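Local structure of fuculose-1-phosphate aldolase (Glaciozyma antarctica, 4XXF) at residues V94-A97 / G98-H102; F239-S242 / P243-V247; A13-E16 / A17-W21; A224-T227 / F228-G232. The protein is a zinc-binding member of the class II aldolase family, of the AraD-like clan, and forms an assembly of four chains. One frame throughout, in Å; residues are numbered along the deposited sequence. Where two conformers were deposited one is given.

Contact 1 (V94-A97 / G98-H102); sequences VNLA and GFMIH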
loop_
_atom_site.group_PDB
_atom_site.type_symbol
_atom_site.label_atom_id
_atom_site.label_comp_id
_atom_site.label_asym_id
_atom_site.label_seq_id
_atom_site.Cartn_x
_atom_site.Cartn_y
_atom_site.Cartn_z
ATOM N N VAL A 94 29.947 -2.416 -11.277
ATOM C CA VAL A 94 29.163 -1.197 -11.180
ATOM C C VAL A 94 28.331 -1.041 -12.450
ATOM O O VAL A 94 28.756 -1.437 -13.535
ATOM C CB VAL A 94 30.069 0.052 -10.958
ATOM C CG1 VAL A 94 30.908 0.365 -12.203
ATOM C CG2 VAL A 94 29.245 1.262 -10.543
ATOM N N ASN A 95 27.123 -0.507 -12.308
ATOM C CA ASN A 95 26.352 -0.068 -13.463
ATOM C C ASN A 95 27.019 1.204 -14.003
ATOM O O ASN A 95 26.896 2.270 -13.405
ATOM C CB ASN A 95 24.893 0.152 -13.049
ATOM C CG ASN A 95 24.077 0.936 -14.071
ATOM O OD1 ASN A 95 24.476 1.120 -15.220
ATOM N ND2 ASN A 95 22.908 1.395 -13.642
ATOM N N LEU A 96 27.743 1.091 -15.116
ATOM C CA LEU A 96 28.637 2.176 -15.535
ATOM C C LEU A 96 27.893 3.430 -15.977
ATOM O O LEU A 96 28.202 4.526 -15.514
ATOM C CB LEU A 96 29.574 1.716 -16.662
ATOM C CG LEU A 96 30.641 2.743 -17.072
ATOM C CD1 LEU A 96 31.588 3.047 -15.914
ATOM C CD2 LEU A 96 31.428 2.288 -18.298
ATOM N N ALA A 97 26.922 3.274 -16.870
ATOM C CA ALA A 97 26.208 4.425 -17.414
ATOM C C ALA A 97 25.582 5.232 -16.288
ATOM O O ALA A 97 25.714 6.457 -16.232
ATOM C CB ALA A 97 25.147 3.978 -18.409
ATOM N N GLY A 98 24.929 4.525 -15.374
ATOM C CA GLY A 98 24.333 5.143 -14.207
ATOM C C GLY A 98 25.346 5.815 -13.308
ATOM O O GLY A 98 25.134 6.941 -12.851
ATOM N N PHE A 99 26.464 5.142 -13.071
ATOM C CA PHE A 99 27.482 5.714 -12.214
ATOM C C PHE A 99 28.084 6.995 -12.801
ATOM O O PHE A 99 28.362 7.938 -12.060
ATOM C CB PHE A 99 28.610 4.720 -11.922
ATOM C CG PHE A 99 29.759 5.350 -11.187
ATOM C CD1 PHE A 99 29.664 5.608 -9.828
ATOM C CD2 PHE A 99 30.904 5.751 -11.864
ATOM C CE1 PHE A 99 30.699 6.229 -9.148
ATOM C CE2 PHE A 99 31.946 6.369 -11.192
ATOM C CZ PHE A 99 31.843 6.606 -9.828
ATOM N N MET A 100 28.289 7.036 -14.115
ATOM C CA MET A 100 28.934 8.192 -14.727
ATOM C C MET A 100 28.040 9.433 -14.708
ATOM O O MET A 100 28.549 10.545 -14.787
ATOM C CB MET A 100 29.383 7.863 -16.152
ATOM C CG MET A 100 30.501 6.819 -16.203
ATOM S SD MET A 100 31.957 7.230 -15.196
ATOM C CE MET A 100 32.599 8.656 -16.073
ATOM N N ILE A 101 26.727 9.262 -14.575
ATOM C CA ILE A 101 25.874 10.414 -14.270
ATOM C C ILE A 101 26.287 11.017 -12.926
ATOM O O ILE A 101 26.465 12.238 -12.793
ATOM C CB ILE A 101 24.383 10.038 -14.247
ATOM C CG1 ILE A 101 23.927 9.689 -15.665
ATOM C CG2 ILE A 101 23.556 11.189 -13.698
ATOM C CD1 ILE A 101 22.505 9.163 -15.750
ATOM N N HIS A 102 26.452 10.165 -11.922
ATOM C CA HIS A 102 26.879 10.639 -10.613
ATOM C C HIS A 102 28.277 11.235 -10.689
ATOM O O HIS A 102 28.551 12.282 -10.114
ATOM C CB HIS A 102 26.853 9.513 -9.580
ATOM C CG HIS A 102 25.478 9.037 -9.231
ATOM N ND1 HIS A 102 25.121 8.669 -7.949
ATOM C CD2 HIS A 102 24.378 8.843 -9.996
ATOM C CE1 HIS A 102 23.858 8.284 -7.940
ATOM N NE2 HIS A 102 23.383 8.383 -9.166
#
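Asn95 O accepts the backbone N-H of Phe99 at 2.9 Å, and this bond starts the helix 96-108, for which Asn95 is the N-cap. Asn95 serves the helix start twice, because its side chain also folds forward: with CG anti to the backbone N (chi1 165°), OD1 is placed before Gly98 N and takes a weak capping bond of 3.4 Å. That bond is straight though long, the angle at the hydrogen being 166°. One residue on, the N-H of Met100 meets Leu96 O at 2.9 Å, and the turn after that is held more loosely by a weak bond from Ile101 N to Ala97 O.

Two apolar pairs run alongside these backbone bonds. Leu96 and Met100 lie side by side and point the same way, Leu96 CD1 resting 3.9 Å from Met100 CG, beyond which the thioether chain bends at chi2 and chi3. Val94, still in the loop, reaches over the cap to the inner face of the helix. There Phe99 is buried against the strands, touching Thr47, Phe57 and Val77, while Val94 itself packs on Val59 and Ile75; the helix start thus packs on strands 45-49, 56-59 and 75-78. His102, one turn further on, is hydrogen-bonded through ND1 to Thr47 OG1 and touches the zinc ligand His117. The Val94 side chain runs aslant of that of Phe99, and its CG2 comes within 3.8 Å of Phe99 CB.

Contact 2 (F239-S242 / P243-V247); sequences FQAS and PYFQV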
loop_
_atom_site.group_PDB
_atom_site.type_symbol
_atom_site.label_atom_id
_atom_site.label_comp_id
_atom_site.label_asym_id
_atom_site.label_seq_id
_atom_site.Cartn_x
_atom_site.Cartn_y
_atom_site.Cartn_z
ATOM N N PHE A 239 18.216 16.979 9.234
ATOM C CA PHE A 239 17.261 16.727 10.309
ATOM C C PHE A 239 15.986 16.044 9.790
ATOM O O PHE A 239 15.446 15.125 10.425
ATOM C CB PHE A 239 16.925 18.047 11.010
ATOM C CG PHE A 239 16.200 17.881 12.313
ATOM C CD1 PHE A 239 16.820 17.274 13.393
ATOM C CD2 PHE A 239 14.916 18.370 12.474
ATOM C CE1 PHE A 239 16.154 17.132 14.604
ATOM C CE2 PHE A 239 14.249 18.231 13.684
ATOM C CZ PHE A 239 14.878 17.615 14.746
ATOM N N GLN A 240 15.507 16.471 8.630
ATOM C CA GLN A 240 14.280 15.905 8.077
ATOM C C GLN A 240 14.436 14.416 7.706
ATOM O O GLN A 240 13.457 13.668 7.750
ATOM C CB GLN A 240 13.818 16.732 6.870
ATOM C CG GLN A 240 13.142 18.049 7.265
ATOM C CD GLN A 240 12.967 19.022 6.105
ATOM O OE1 GLN A 240 13.942 19.495 5.513
ATOM N NE2 GLN A 240 11.722 19.333 5.782
ATOM N N ALA A 241 15.655 13.982 7.390
ATOM C CA ALA A 241 15.916 12.570 7.109
ATOM C C ALA A 241 16.020 11.736 8.379
ATOM O O ALA A 241 15.877 10.514 8.316
ATOM C CB ALA A 241 17.207 12.411 6.305
ATOM N N SER A 242 16.293 12.364 9.523
ATOM C CA SER A 242 16.718 11.596 10.698
ATOM C C SER A 242 15.739 10.503 11.179
ATOM O O SER A 242 16.202 9.421 11.520
ATOM C CB SER A 242 17.090 12.551 11.848
ATOM O OG SER A 242 16.006 13.324 12.319
ATOM N N PRO A 243 14.411 10.737 11.163
ATOM C CA PRO A 243 13.556 9.633 11.632
ATOM C C PRO A 243 13.630 8.391 10.733
ATOM O O PRO A 243 13.487 7.274 11.234
ATOM C CB PRO A 243 12.142 10.239 11.627
ATOM C CG PRO A 243 12.233 11.486 10.823
ATOM C CD PRO A 243 13.643 11.970 10.909
ATOM N N TYR A 244 13.897 8.566 9.441
ATOM C CA TYR A 244 13.973 7.414 8.543
ATOM C C TYR A 244 15.198 6.567 8.876
ATOM O O TYR A 244 15.142 5.331 8.835
ATOM C CB TYR A 244 13.998 7.862 7.072
ATOM C CG TYR A 244 12.762 8.638 6.678
ATOM C CD1 TYR A 244 11.610 7.991 6.235
ATOM C CD2 TYR A 244 12.740 10.026 6.769
ATOM C CE1 TYR A 244 10.463 8.719 5.898
ATOM C CE2 TYR A 244 11.623 10.745 6.440
ATOM C CZ TYR A 244 10.487 10.103 6.007
ATOM O OH TYR A 244 9.381 10.843 5.680
ATOM N N PHE A 245 16.313 7.216 9.208
ATOM C CA PHE A 245 17.497 6.478 9.629
ATOM C C PHE A 245 17.317 5.827 10.992
ATOM O O PHE A 245 17.778 4.706 11.203
ATOM C CB PHE A 245 18.727 7.403 9.628
ATOM C CG PHE A 245 19.240 7.707 8.240
ATOM C CD1 PHE A 245 20.128 6.834 7.626
ATOM C CD2 PHE A 245 18.802 8.824 7.530
ATOM C CE1 PHE A 245 20.608 7.085 6.339
ATOM C CE2 PHE A 245 19.280 9.082 6.238
ATOM C CZ PHE A 245 20.177 8.196 5.641
ATOM N N GLN A 246 16.633 6.499 11.913
ATOM C CA GLN A 246 16.348 5.877 13.201
ATOM C C GLN A 246 15.568 4.584 13.012
ATOM O O GLN A 246 15.904 3.553 13.589
ATOM C CB GLN A 246 15.544 6.807 14.100
ATOM C CG GLN A 246 16.234 8.087 14.529
ATOM C CD GLN A 246 15.217 9.145 14.916
ATOM O OE1 GLN A 246 14.111 8.826 15.356
ATOM N NE2 GLN A 246 15.578 10.412 14.757
ATOM N N VAL A 247 14.530 4.645 12.185
ATOM C CA VAL A 247 13.654 3.495 12.005
ATOM C C VAL A 247 14.362 2.359 11.277
ATOM O O VAL A 247 14.255 1.203 11.694
ATOM C CB VAL A 247 12.353 3.892 11.257
ATOM C CG1 VAL A 247 11.541 2.643 10.862
ATOM C CG2 VAL A 247 11.503 4.799 12.147
#
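Ser242 CB sits against the ring of Pro243, 3.6 Å from Pro243 CD, and its hydroxyl then turns back along the helix. OG lies between the backbone N and the carbonyl carbon (chi1 64°), 3.1 Å from Pro243 CD, and this directs it to Phe239 O: Ser242 OG donates to that oxygen at 2.7 Å, in the carbonyl plane and on a lone pair. Phe239 O also accepts from Ser242 N. The helix 234-256 is kinked here, since Pro243 N has no hydrogen to give and Tyr244 N bonds instead to Ala241 O, three residues back, at 3.0 Å and from well above the carbonyl plane.

Ala241 O also takes a weak bond from Phe245 N. Regular helix resumes with Gln246 N donating to Ser242 O at 3.0 Å. Ala241 CB meets the edge of the Phe245 ring, 3.9 Å from CE2, while the ring itself makes a cation-pi contact with Arg25. The Ser242 hydroxyl thus gives Phe239 O, which the proline cannot serve, a donor besides Ser242 N, while Tyr244 and Gln246 spend their polar ends on the second subunit: Tyr244 OH bonds Thr41 N there, and Gln246 bonds Ala65 N and Gly63 O.

Contact 3 (A13-E16 / A17-W21); sequences ATVE and AERAW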
loop_
_atom_site.group_PDB
_atom_site.type_symbol
_atom_site.label_atom_id
_atom_site.label_comp_id
_atom_site.label_asym_id
_atom_site.label_seq_id
_atom_site.Cartn_x
_atom_site.Cartn_y
_atom_site.Cartn_z
ATOM N N ALA A 13 36.887 11.090 14.482
ATOM C CA ALA A 13 38.231 11.161 15.046
ATOM C C ALA A 13 39.320 10.950 13.996
ATOM O O ALA A 13 40.351 11.626 14.006
ATOM C CB ALA A 13 38.374 10.145 16.168
ATOM N N THR A 14 39.094 9.995 13.100
ATOM C CA THR A 14 40.040 9.674 12.041
ATOM C C THR A 14 39.298 9.513 10.720
ATOM O O THR A 14 38.075 9.335 10.699
ATOM C CB THR A 14 40.811 8.369 12.323
ATOM O OG1 THR A 14 39.891 7.267 12.313
ATOM C CG2 THR A 14 41.516 8.426 13.671
ATOM N N VAL A 15 40.042 9.555 9.623
ATOM C CA VAL A 15 39.473 9.339 8.296
ATOM C C VAL A 15 38.893 7.922 8.186
ATOM O O VAL A 15 37.848 7.721 7.564
ATOM C CB VAL A 15 40.531 9.581 7.187
ATOM C CG1 VAL A 15 39.984 9.175 5.825
ATOM C CG2 VAL A 15 40.941 11.033 7.168
ATOM N N GLU A 16 39.554 6.949 8.806
ATOM C CA GLU A 16 39.045 5.584 8.845
ATOM C C GLU A 16 37.697 5.508 9.561
ATOM O O GLU A 16 36.794 4.796 9.123
ATOM C CB GLU A 16 40.039 4.638 9.533
ATOM C CG GLU A 16 41.360 4.414 8.786
ATOM C CD GLU A 16 42.344 3.519 9.548
ATOM O OE1 GLU A 16 42.087 3.189 10.733
ATOM O OE2 GLU A 16 43.389 3.156 8.963
ATOM N N ALA A 17 37.557 6.236 10.665
ATOM C CA ALA A 17 36.289 6.271 11.391
ATOM C C ALA A 17 35.189 6.910 10.547
ATOM O O ALA A 17 34.043 6.442 10.533
ATOM C CB ALA A 17 36.440 7.017 12.706
ATOM N N GLU A 18 35.535 7.991 9.853
ATOM C CA GLU A 18 34.586 8.649 8.973
ATOM C C GLU A 18 34.141 7.703 7.857
ATOM O O GLU A 18 32.945 7.628 7.555
ATOM C CB GLU A 18 35.178 9.932 8.385
ATOM C CG GLU A 18 34.159 10.673 7.529
ATOM C CD GLU A 18 34.643 12.027 7.037
ATOM O OE1 GLU A 18 35.802 12.401 7.308
ATOM O OE2 GLU A 18 33.840 12.719 6.371
ATOM N N ARG A 19 35.089 7.003 7.234
ATOM C CA ARG A 19 34.752 6.091 6.155
ATOM C C ARG A 19 33.808 5.003 6.652
ATOM O O ARG A 19 32.840 4.656 5.970
ATOM C CB ARG A 19 36.020 5.473 5.565
ATOM C CG ARG A 19 35.744 4.546 4.391
ATOM C CD ARG A 19 37.032 3.950 3.861
ATOM N NE ARG A 19 37.842 4.953 3.172
ATOM C CZ ARG A 19 39.046 5.352 3.564
ATOM N NH1 ARG A 19 39.618 4.832 4.646
ATOM N NH2 ARG A 19 39.681 6.277 2.863
ATOM N N ALA A 20 34.069 4.469 7.845
ATOM C CA ALA A 20 33.201 3.423 8.389
ATOM C C ALA A 20 31.788 3.950 8.620
ATOM O O ALA A 20 30.802 3.259 8.326
ATOM C CB ALA A 20 33.790 2.861 9.683
ATOM N N TRP A 21 31.675 5.177 9.127
ATOM C CA TRP A 21 30.369 5.801 9.349
ATOM C C TRP A 21 29.622 5.989 8.037
ATOM O O TRP A 21 28.434 5.664 7.913
ATOM C CB TRP A 21 30.519 7.165 10.045
ATOM C CG TRP A 21 29.228 7.953 10.052
ATOM C CD1 TRP A 21 28.801 8.854 9.109
ATOM C CD2 TRP A 21 28.189 7.880 11.034
ATOM N NE1 TRP A 21 27.564 9.351 9.458
ATOM C CE2 TRP A 21 27.167 8.770 10.633
ATOM C CE3 TRP A 21 28.024 7.153 12.215
ATOM C CZ2 TRP A 21 26.001 8.951 11.374
ATOM C CZ3 TRP A 21 26.859 7.334 12.952
ATOM C CH2 TRP A 21 25.865 8.226 12.526
#
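The chain passes from loop into helix within Ala13-Glu16, at Val15, and the helix runs on through Ala17-Trp21. Three successive i to i+4 bonds of 2.9 to 3.0 Å record the change: Glu18 N to Thr14 O, Arg19 N to Val15 O and Ala20 N to Glu16 O. With them the first turns of the helix 15-36 wind up in regular fashion.

Thr14 completes the turn with its side chain. Its hydroxyl stands between the backbone N and the carbonyl carbon (chi1 65°), from where OG1 accepts the N-H of Ala17 at 3.0 Å with an angle of 156° at the hydrogen. The same oxygen lies 3.5 Å from Ala17 CB, so the Ala17 methyl packs beside the cap.

Further along, Val15 and Arg19 cross at a slant, and Val15 CG1 approaches Arg19 NH2 only to 4.2 Å, a loose contact. Arg19 bends at chi3, and its guanidinium is held by salt bridges from NE to Asp50 and from NH2 to Glu52, which tie this exposed helix start to the loop after strand 45-49. A threonine accepting through its hydroxyl from the backbone N-H three residues on is the classical helix N-cap.

Contact 4 (A224-T227 / F228-G232); sequences AAFT and FKELG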
loop_
_atom_site.group_PDB
_atom_site.type_symbol
_atom_site.label_atom_id
_atom_site.label_comp_id
_atom_site.label_asym_id
_atom_site.label_seq_id
_atom_site.Cartn_x
_atom_site.Cartn_y
_atom_site.Cartn_z
ATOM N N ALA A 224 6.065 30.764 0.019
ATOM C CA ALA A 224 6.933 29.656 -0.389
ATOM C C ALA A 224 8.395 29.962 -0.060
ATOM O O ALA A 224 9.120 29.096 0.429
ATOM C CB ALA A 224 6.771 29.355 -1.878
ATOM N N ALA A 225 8.824 31.195 -0.331
ATOM C CA ALA A 225 10.187 31.630 -0.029
ATOM C C ALA A 225 10.455 31.575 1.469
ATOM O O ALA A 225 11.521 31.161 1.905
ATOM C CB ALA A 225 10.419 33.050 -0.562
ATOM N N PHE A 226 9.476 32.000 2.255
ATOM C CA PHE A 226 9.609 31.975 3.705
ATOM C C PHE A 226 9.828 30.549 4.207
ATOM O O PHE A 226 10.719 30.284 5.018
ATOM C CB PHE A 226 8.365 32.588 4.355
ATOM C CG PHE A 226 8.388 32.546 5.854
ATOM C CD1 PHE A 226 9.006 33.549 6.574
ATOM C CD2 PHE A 226 7.794 31.498 6.542
ATOM C CE1 PHE A 226 9.033 33.517 7.956
ATOM C CE2 PHE A 226 7.817 31.460 7.927
ATOM C CZ PHE A 226 8.435 32.468 8.631
ATOM N N THR A 227 9.017 29.628 3.699
ATOM C CA THR A 227 9.083 28.244 4.138
ATOM C C THR A 227 10.373 27.566 3.649
ATOM O O THR A 227 10.950 26.739 4.363
ATOM C CB THR A 227 7.828 27.478 3.670
ATOM O OG1 THR A 227 6.659 28.157 4.147
ATOM C CG2 THR A 227 7.816 26.065 4.227
ATOM N N PHE A 228 10.847 27.931 2.460
ATOM C CA PHE A 228 12.106 27.394 1.954
ATOM C C PHE A 228 13.271 27.705 2.897
ATOM O O PHE A 228 14.180 26.881 3.059
ATOM C CB PHE A 228 12.409 27.939 0.556
ATOM C CG PHE A 228 13.725 27.465 -0.007
ATOM C CD1 PHE A 228 13.804 26.282 -0.727
ATOM C CD2 PHE A 228 14.891 28.192 0.195
ATOM C CE1 PHE A 228 15.015 25.843 -1.243
ATOM C CE2 PHE A 228 16.108 27.755 -0.319
ATOM C CZ PHE A 228 16.167 26.573 -1.037
ATOM N N LYS A 229 13.266 28.894 3.498
ATOM C CA LYS A 229 14.331 29.251 4.433
ATOM C C LYS A 229 14.387 28.258 5.592
ATOM O O LYS A 229 15.457 27.978 6.135
ATOM C CB LYS A 229 14.134 30.671 4.973
ATOM C CG LYS A 229 15.326 31.188 5.758
ATOM C CD LYS A 229 15.119 32.625 6.216
ATOM C CE LYS A 229 16.361 33.169 6.911
ATOM N NZ LYS A 229 16.168 34.559 7.421
ATOM N N GLU A 230 13.232 27.706 5.950
ATOM C CA GLU A 230 13.133 26.787 7.081
ATOM C C GLU A 230 13.369 25.320 6.709
ATOM O O GLU A 230 13.909 24.559 7.508
ATOM C CB GLU A 230 11.757 26.931 7.745
ATOM C CG GLU A 230 11.251 28.381 7.866
ATOM C CD GLU A 230 11.999 29.222 8.901
ATOM O OE1 GLU A 230 13.250 29.248 8.894
ATOM O OE2 GLU A 230 11.325 29.877 9.724
ATOM N N LEU A 231 12.966 24.934 5.503
ATOM C CA LEU A 231 12.962 23.521 5.106
ATOM C C LEU A 231 13.983 23.140 4.054
ATOM O O LEU A 231 14.238 21.953 3.847
ATOM C CB LEU A 231 11.585 23.119 4.556
ATOM C CG LEU A 231 10.371 23.273 5.460
ATOM C CD1 LEU A 231 9.166 22.674 4.763
ATOM C CD2 LEU A 231 10.594 22.608 6.811
ATOM N N GLY A 232 14.536 24.127 3.363
ATOM C CA GLY A 232 15.250 23.863 2.129
ATOM C C GLY A 232 16.758 23.813 2.201
ATOM O O GLY A 232 17.396 23.461 1.213
#
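Ala224 opens the contact by accepting the N-H of Phe228 at its O, at 2.9 Å, an ordinary alpha-helical bond within the short helix 221-231, here approaching its C-terminal end. Ala225 O follows with a longer bond of 3.3 Å to Lys229 N, which also makes a weak bond to Phe226 O. Both alanines pack on Tyr144 in a neighbouring loop.

Phe226 comes next. Its ring lies out on the surface with CG anti to the backbone N (chi1 177°), which carries it along the helix toward Glu230. The two side chains run aslant, ring and carboxylate planes 67° apart, and Phe226 CZ stays 4.0 Å from Glu230 OE2: a loose touch. The glutamate reaches this place by bending at chi2, its CG lying close to the Phe226 carbonyl.

Thr227 ends the segment. Its hydroxyl bonds back to Gln223 O, while its own carbonyl oxygen receives two donors, Leu231 N and, from above the carbonyl plane, Glu230 N, both at 2.9 Å. One oxygen serves the donors of both i+3 and i+4, as the helix nears its end. Alongside it, Thr227 and Leu231 point the same way, with the methyl Thr227 CG2 3.7 Å from Leu231 CD1.

From the N terminus the order is contact 3, contact 1, contact 4, contact 2. Each closes only a single local turn, so none nests in or crosses another. Contacts 3 and 1 both mark helix starts, of 15-36 and 96-108, with centres 25 Å apart; one ties to the loop after strand 45-49, the other to the sheet itself. Contacts 4 and 2 lie on successive helices, 221-231 and 234-256, and touch by packing between Leu231 and Gln240. Contact 2 alone reaches the second subunit, and its centre lies across the chain's centre from contact 1, about 27 Å away. Helix 15-36, begun at contact 3, packs further along against contact 2.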